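Local structure of concanavalin A-like lectin protein kinase family protein (Theobroma cacao, 6CTH) at residues A[108-120]-A[249-262]. The protein probably transfers phosphate from ATP to protein substrates as the kinase domain of a lectin receptor-like kinase, and here holds an oxindole inhibitor. Residues are numbered along the deposited sequence; the frame is centred on the assembly and turned at random.
Sequences SLLTWEVRYRIVK and KLGMAFDPKQLECL
Trp112 and Gln258 share the one direct hydrogen bond between 108-120 and 249-262: the indole NE1 donates to Gln258 OE1 at 2.9 Å, nearly in the ring plane and on a lone pair of the amide oxygen. Tryptophan suits the first turn of helix 112-132 because it joins this donor to a broad apolar surface. A second, indirect link is a water that accepts from Trp112 N and donates to Ala253 O.

Stacking involves the same glutamine, whose flat amide suits both tasks. It lies 11° from parallel to the Tyr116 ring, with Gln258 CD 3.6 Å from Tyr116 CD2, while Gln258 CB makes a CH-pi contact over the ring face. The extended chain beyond CG carries OE1 across to the indole. Tyrosine adds to its ring face a hydroxyl that reaches Leu287 O.

Apolar contacts complete the seam. The backbones approach closely where Trp112 CB meets Phe254 CB at 3.7 Å. A chi1 of 177° turns the indole away from the backbone N and takes CH2 to Leu262 CD2 (3.7 Å) and Leu259 CD1. Branched Val119 and Leu262 pack together, against helix 196-212 (αF).

Arginine offers several N-H groups and a flat face: Arg115 grips Leu110 O side-on with NE (2.7 Å) and NH2, steadying the turn before the helix, its NH1 forms a salt bridge with Asp247, and Leu250 CD1 lies 4.0 Å from CZ, over the guanidinium face. Thr111 OG1 caps helix 112-132 by accepting from Val114 N; Asp255 OD1 accepts only weakly from Lys257 N.

Segments 112-120 and 256-262 run at 35° to each other where αE (helix 112-132) meets αH (helix 256-269), each with its preceding loop, in the C-lobe of the protein kinase fold.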
loop_
_atom_site.group_PDB
_atom_site.type_symbol
_atom_site.label_atom_id
_atom_site.label_comp_id
_atom_site.label_asym_id
_atom_site.label_seq_id
_atom_site.Cartn_x
_atom_site.Cartn_y
_atom_site.Cartn_z
ATOM N N SER A 108 -13.109 -8.325 7.905
ATOM C CA SER A 108 -12.803 -9.149 9.085
ATOM C C SER A 108 -12.094 -8.272 10.110
ATOM O O SER A 108 -11.698 -7.161 9.794
ATOM C CB SER A 108 -11.932 -10.356 8.748
ATOM O OG SER A 108 -10.560 -9.992 8.531
ATOM N N LEU A 109 -11.937 -8.779 11.325
ATOM C CA LEU A 109 -11.164 -8.107 12.353
ATOM C C LEU A 109 -9.791 -8.708 12.269
ATOM O O LEU A 109 -9.630 -9.904 12.519
ATOM C CB LEU A 109 -11.724 -8.351 13.762
ATOM C CG LEU A 109 -10.920 -7.755 14.927
ATOM C CD1 LEU A 109 -10.723 -6.251 14.743
ATOM C CD2 LEU A 109 -11.561 -8.043 16.276
ATOM N N LEU A 110 -8.811 -7.887 11.916
ATOM C CA LEU A 110 -7.423 -8.334 11.887
ATOM C C LEU A 110 -6.861 -8.315 13.293
ATOM O O LEU A 110 -6.872 -7.274 13.937
ATOM C CB LEU A 110 -6.581 -7.463 10.935
ATOM C CG LEU A 110 -6.925 -7.641 9.432
ATOM C CD1 LEU A 110 -5.973 -6.857 8.556
ATOM C CD2 LEU A 110 -6.912 -9.077 8.960
ATOM N N THR A 111 -6.361 -9.455 13.767
ATOM C CA THR A 111 -5.718 -9.533 15.088
ATOM C C THR A 111 -4.465 -8.652 15.121
ATOM O O THR A 111 -3.897 -8.298 14.061
ATOM C CB THR A 111 -5.253 -10.953 15.473
ATOM O OG1 THR A 111 -4.207 -11.389 14.585
ATOM C CG2 THR A 111 -6.412 -11.990 15.442
ATOM N N TRP A 112 -4.040 -8.311 16.334
ATOM C CA TRP A 112 -2.817 -7.568 16.531
ATOM C C TRP A 112 -1.637 -8.300 15.876
ATOM O O TRP A 112 -0.827 -7.661 15.194
ATOM C CB TRP A 112 -2.497 -7.284 17.997
ATOM C CG TRP A 112 -1.208 -6.601 18.047
ATOM C CD1 TRP A 112 -0.008 -7.153 18.349
ATOM C CD2 TRP A 112 -0.957 -5.256 17.648
ATOM N NE1 TRP A 112 0.980 -6.223 18.189
ATOM C CE2 TRP A 112 0.421 -5.054 17.733
ATOM C CE3 TRP A 112 -1.759 -4.215 17.194
ATOM C CZ2 TRP A 112 1.013 -3.823 17.440
ATOM C CZ3 TRP A 112 -1.166 -2.979 16.894
ATOM C CH2 TRP A 112 0.215 -2.817 17.002
ATOM N N GLU A 113 -1.521 -9.608 16.111
ATOM C CA GLU A 113 -0.389 -10.369 15.599
ATOM C C GLU A 113 -0.335 -10.314 14.044
ATOM O O GLU A 113 0.733 -10.122 13.449
ATOM C CB GLU A 113 -0.419 -11.823 16.120
ATOM N N VAL A 114 -1.483 -10.436 13.406
ATOM C CA VAL A 114 -1.552 -10.321 11.952
ATOM C C VAL A 114 -1.187 -8.908 11.477
ATOM O O VAL A 114 -0.428 -8.775 10.531
ATOM C CB VAL A 114 -2.910 -10.800 11.414
ATOM C CG1 VAL A 114 -3.106 -10.381 9.962
ATOM C CG2 VAL A 114 -3.041 -12.313 11.570
ATOM N N ARG A 115 -1.652 -7.872 12.164
ATOM C CA ARG A 115 -1.333 -6.507 11.758
ATOM C C ARG A 115 0.160 -6.168 11.808
ATOM O O ARG A 115 0.687 -5.535 10.905
ATOM C CB ARG A 115 -2.089 -5.510 12.635
ATOM C CG ARG A 115 -3.581 -5.464 12.384
ATOM C CD ARG A 115 -4.268 -4.503 13.338
ATOM N NE ARG A 115 -5.673 -4.839 13.518
ATOM C CZ ARG A 115 -6.656 -3.948 13.564
ATOM N NH1 ARG A 115 -6.394 -2.657 13.446
ATOM N NH2 ARG A 115 -7.903 -4.354 13.729
ATOM N N TYR A 116 0.829 -6.604 12.868
ATOM C CA TYR A 116 2.260 -6.337 13.070
ATOM C C TYR A 116 3.029 -7.103 11.978
ATOM O O TYR A 116 3.991 -6.579 11.444
ATOM C CB TYR A 116 2.716 -6.745 14.451
ATOM C CG TYR A 116 3.967 -6.035 14.961
ATOM C CD1 TYR A 116 3.972 -4.670 15.186
ATOM C CD2 TYR A 116 5.117 -6.734 15.256
ATOM C CE1 TYR A 116 5.093 -4.021 15.648
ATOM C CE2 TYR A 116 6.273 -6.094 15.721
ATOM C CZ TYR A 116 6.246 -4.739 15.905
ATOM O OH TYR A 116 7.335 -4.096 16.411
ATOM N N ARG A 117 2.565 -8.303 11.645
ATOM C CA ARG A 117 3.175 -9.096 10.584
ATOM C C ARG A 117 3.025 -8.398 9.231
ATOM O O ARG A 117 3.955 -8.357 8.438
ATOM C CB ARG A 117 2.546 -10.485 10.535
ATOM C CG ARG A 117 3.424 -11.539 9.886
ATOM C CD ARG A 117 2.594 -12.519 9.077
ATOM N NE ARG A 117 1.808 -13.404 9.927
ATOM C CZ ARG A 117 0.568 -13.794 9.654
ATOM N NH1 ARG A 117 -0.069 -14.603 10.484
ATOM N NH2 ARG A 117 -0.032 -13.375 8.552
ATOM N N ILE A 118 1.844 -7.840 8.980
ATOM C CA ILE A 118 1.578 -7.124 7.752
ATOM C C ILE A 118 2.512 -5.927 7.600
ATOM O O ILE A 118 3.025 -5.676 6.512
ATOM C CB ILE A 118 0.085 -6.702 7.649
ATOM C CG1 ILE A 118 -0.802 -7.946 7.363
ATOM C CG2 ILE A 118 -0.121 -5.640 6.570
ATOM C CD1 ILE A 118 -2.286 -7.755 7.572
ATOM N N VAL A 119 2.739 -5.176 8.663
ATOM C CA VAL A 119 3.617 -4.017 8.581
ATOM C C VAL A 119 5.029 -4.513 8.237
ATOM O O VAL A 119 5.701 -3.908 7.401
ATOM C CB VAL A 119 3.632 -3.217 9.891
ATOM C CG1 VAL A 119 4.731 -2.158 9.890
ATOM C CG2 VAL A 119 2.282 -2.581 10.104
ATOM N N LYS A 120 5.469 -5.583 8.882
ATOM C CA LYS A 120 6.831 -6.155 8.571
ATOM C C LYS A 120 6.917 -6.636 7.095
ATOM O O LYS A 120 7.951 -6.446 6.439
ATOM C CB LYS A 120 7.159 -7.280 9.538
ATOM C CG LYS A 120 7.493 -6.808 10.941
ATOM C CD LYS A 120 7.714 -8.000 11.839
ATOM C CE LYS A 120 8.162 -7.559 13.181
ATOM N NZ LYS A 120 8.362 -8.775 14.032
ATOM N N LYS A 249 -11.560 -1.764 18.153
ATOM C CA LYS A 249 -12.069 -3.101 17.899
ATOM C C LYS A 249 -11.231 -4.223 18.488
ATOM O O LYS A 249 -11.696 -5.340 18.633
ATOM C CB LYS A 249 -12.317 -3.292 16.410
ATOM C CG LYS A 249 -13.587 -2.608 15.945
ATOM C CD LYS A 249 -13.463 -2.092 14.532
ATOM C CE LYS A 249 -14.832 -1.852 13.923
ATOM N NZ LYS A 249 -15.733 -1.096 14.835
ATOM N N LEU A 250 -9.975 -3.933 18.769
ATOM C CA LEU A 250 -9.089 -4.919 19.357
ATOM C C LEU A 250 -9.334 -5.141 20.839
ATOM O O LEU A 250 -8.868 -6.146 21.374
ATOM C CB LEU A 250 -7.634 -4.513 19.141
ATOM C CG LEU A 250 -7.164 -4.672 17.690
ATOM C CD1 LEU A 250 -5.887 -3.884 17.478
ATOM C CD2 LEU A 250 -6.944 -6.126 17.337
ATOM N N GLY A 251 -10.045 -4.221 21.493
ATOM C CA GLY A 251 -10.150 -4.217 22.948
ATOM C C GLY A 251 -8.751 -4.261 23.534
ATOM O O GLY A 251 -7.878 -3.503 23.110
ATOM N N MET A 252 -8.517 -5.162 24.478
ATOM C CA MET A 252 -7.198 -5.278 25.110
ATOM C C MET A 252 -6.310 -6.372 24.511
ATOM O O MET A 252 -5.221 -6.619 25.022
ATOM C CB MET A 252 -7.354 -5.457 26.629
ATOM C CG MET A 252 -8.015 -4.272 27.354
ATOM S SD MET A 252 -7.307 -2.621 27.003
ATOM C CE MET A 252 -8.639 -1.787 26.111
ATOM N N ALA A 253 -6.742 -6.988 23.405
ATOM C CA ALA A 253 -5.981 -8.068 22.746
ATOM C C ALA A 253 -4.946 -7.509 21.776
ATOM O O ALA A 253 -5.109 -7.563 20.556
ATOM C CB ALA A 253 -6.923 -9.027 22.032
ATOM N N PHE A 254 -3.903 -6.933 22.345
ATOM C CA PHE A 254 -2.756 -6.493 21.594
ATOM C C PHE A 254 -1.551 -6.418 22.515
ATOM O O PHE A 254 -1.685 -6.349 23.736
ATOM C CB PHE A 254 -3.029 -5.141 20.910
ATOM C CG PHE A 254 -3.204 -3.984 21.851
ATOM C CD1 PHE A 254 -2.108 -3.268 22.313
ATOM C CD2 PHE A 254 -4.480 -3.575 22.240
ATOM C CE1 PHE A 254 -2.263 -2.194 23.187
ATOM C CE2 PHE A 254 -4.639 -2.498 23.091
ATOM C CZ PHE A 254 -3.532 -1.808 23.570
ATOM N N ASP A 255 -0.373 -6.416 21.902
ATOM C CA ASP A 255 0.900 -6.363 22.596
ATOM C C ASP A 255 1.334 -4.880 22.750
ATOM O O ASP A 255 1.645 -4.220 21.773
ATOM C CB ASP A 255 1.904 -7.177 21.774
ATOM C CG ASP A 255 3.232 -7.333 22.441
ATOM O OD1 ASP A 255 3.643 -6.443 23.188
ATOM O OD2 ASP A 255 3.887 -8.348 22.159
ATOM N N PRO A 256 1.365 -4.345 23.988
ATOM C CA PRO A 256 1.689 -2.914 24.181
ATOM C C PRO A 256 3.064 -2.431 23.722
ATOM O O PRO A 256 3.228 -1.287 23.324
ATOM C CB PRO A 256 1.589 -2.726 25.723
ATOM C CG PRO A 256 0.816 -3.903 26.227
ATOM C CD PRO A 256 1.137 -5.028 25.278
ATOM N N LYS A 257 4.046 -3.279 23.897
ATOM C CA LYS A 257 5.409 -3.017 23.476
ATOM C C LYS A 257 5.491 -2.874 21.922
ATOM O O LYS A 257 6.171 -1.989 21.406
ATOM C CB LYS A 257 6.251 -4.179 23.954
ATOM C CG LYS A 257 7.727 -4.055 23.732
ATOM C CD LYS A 257 8.409 -5.395 24.048
ATOM C CE LYS A 257 9.840 -5.415 23.547
ATOM N NZ LYS A 257 10.603 -4.255 24.110
ATOM N N GLN A 258 4.788 -3.753 21.216
ATOM C CA GLN A 258 4.728 -3.727 19.739
ATOM C C GLN A 258 3.887 -2.563 19.279
ATOM O O GLN A 258 4.188 -1.943 18.272
ATOM C CB GLN A 258 4.190 -5.048 19.168
ATOM C CG GLN A 258 5.157 -6.222 19.286
ATOM C CD GLN A 258 4.609 -7.531 18.747
ATOM O OE1 GLN A 258 3.429 -7.672 18.449
ATOM N NE2 GLN A 258 5.479 -8.506 18.626
ATOM N N LEU A 259 2.846 -2.207 20.034
ATOM C CA LEU A 259 2.020 -1.072 19.648
ATOM C C LEU A 259 2.818 0.204 19.740
ATOM O O LEU A 259 2.757 1.033 18.846
ATOM C CB LEU A 259 0.756 -0.935 20.518
ATOM C CG LEU A 259 -0.052 0.342 20.302
ATOM C CD1 LEU A 259 -0.598 0.495 18.884
ATOM C CD2 LEU A 259 -1.190 0.353 21.312
ATOM N N GLU A 260 3.551 0.371 20.845
ATOM C CA GLU A 260 4.396 1.520 21.010
ATOM C C GLU A 260 5.383 1.619 19.872
ATOM O O GLU A 260 5.628 2.696 19.327
ATOM C CB GLU A 260 5.186 1.419 22.341
ATOM C CG GLU A 260 6.087 2.600 22.618
ATOM C CD GLU A 260 6.751 2.494 23.994
ATOM O OE1 GLU A 260 7.465 1.504 24.223
ATOM O OE2 GLU A 260 6.477 3.374 24.817
ATOM N N CYS A 261 5.973 0.482 19.549
ATOM C CA CYS A 261 7.005 0.443 18.537
ATOM C C CYS A 261 6.432 0.839 17.190
ATOM O O CYS A 261 7.029 1.640 16.484
ATOM C CB CYS A 261 7.598 -0.938 18.468
ATOM S SG CYS A 261 9.030 -0.979 17.381
ATOM N N LEU A 262 5.278 0.279 16.868
ATOM C CA LEU A 262 4.582 0.592 15.611
ATOM C C LEU A 262 4.239 2.051 15.515
ATOM O O LEU A 262 4.473 2.663 14.488
ATOM C CB LEU A 262 3.340 -0.284 15.416
ATOM C CG LEU A 262 2.600 -0.130 14.075
ATOM C CD1 LEU A 262 3.517 -0.363 12.891
ATOM C CD2 LEU A 262 1.435 -1.100 13.977
HETATM O O HOH W 1 -5.774 -9.130 18.617
#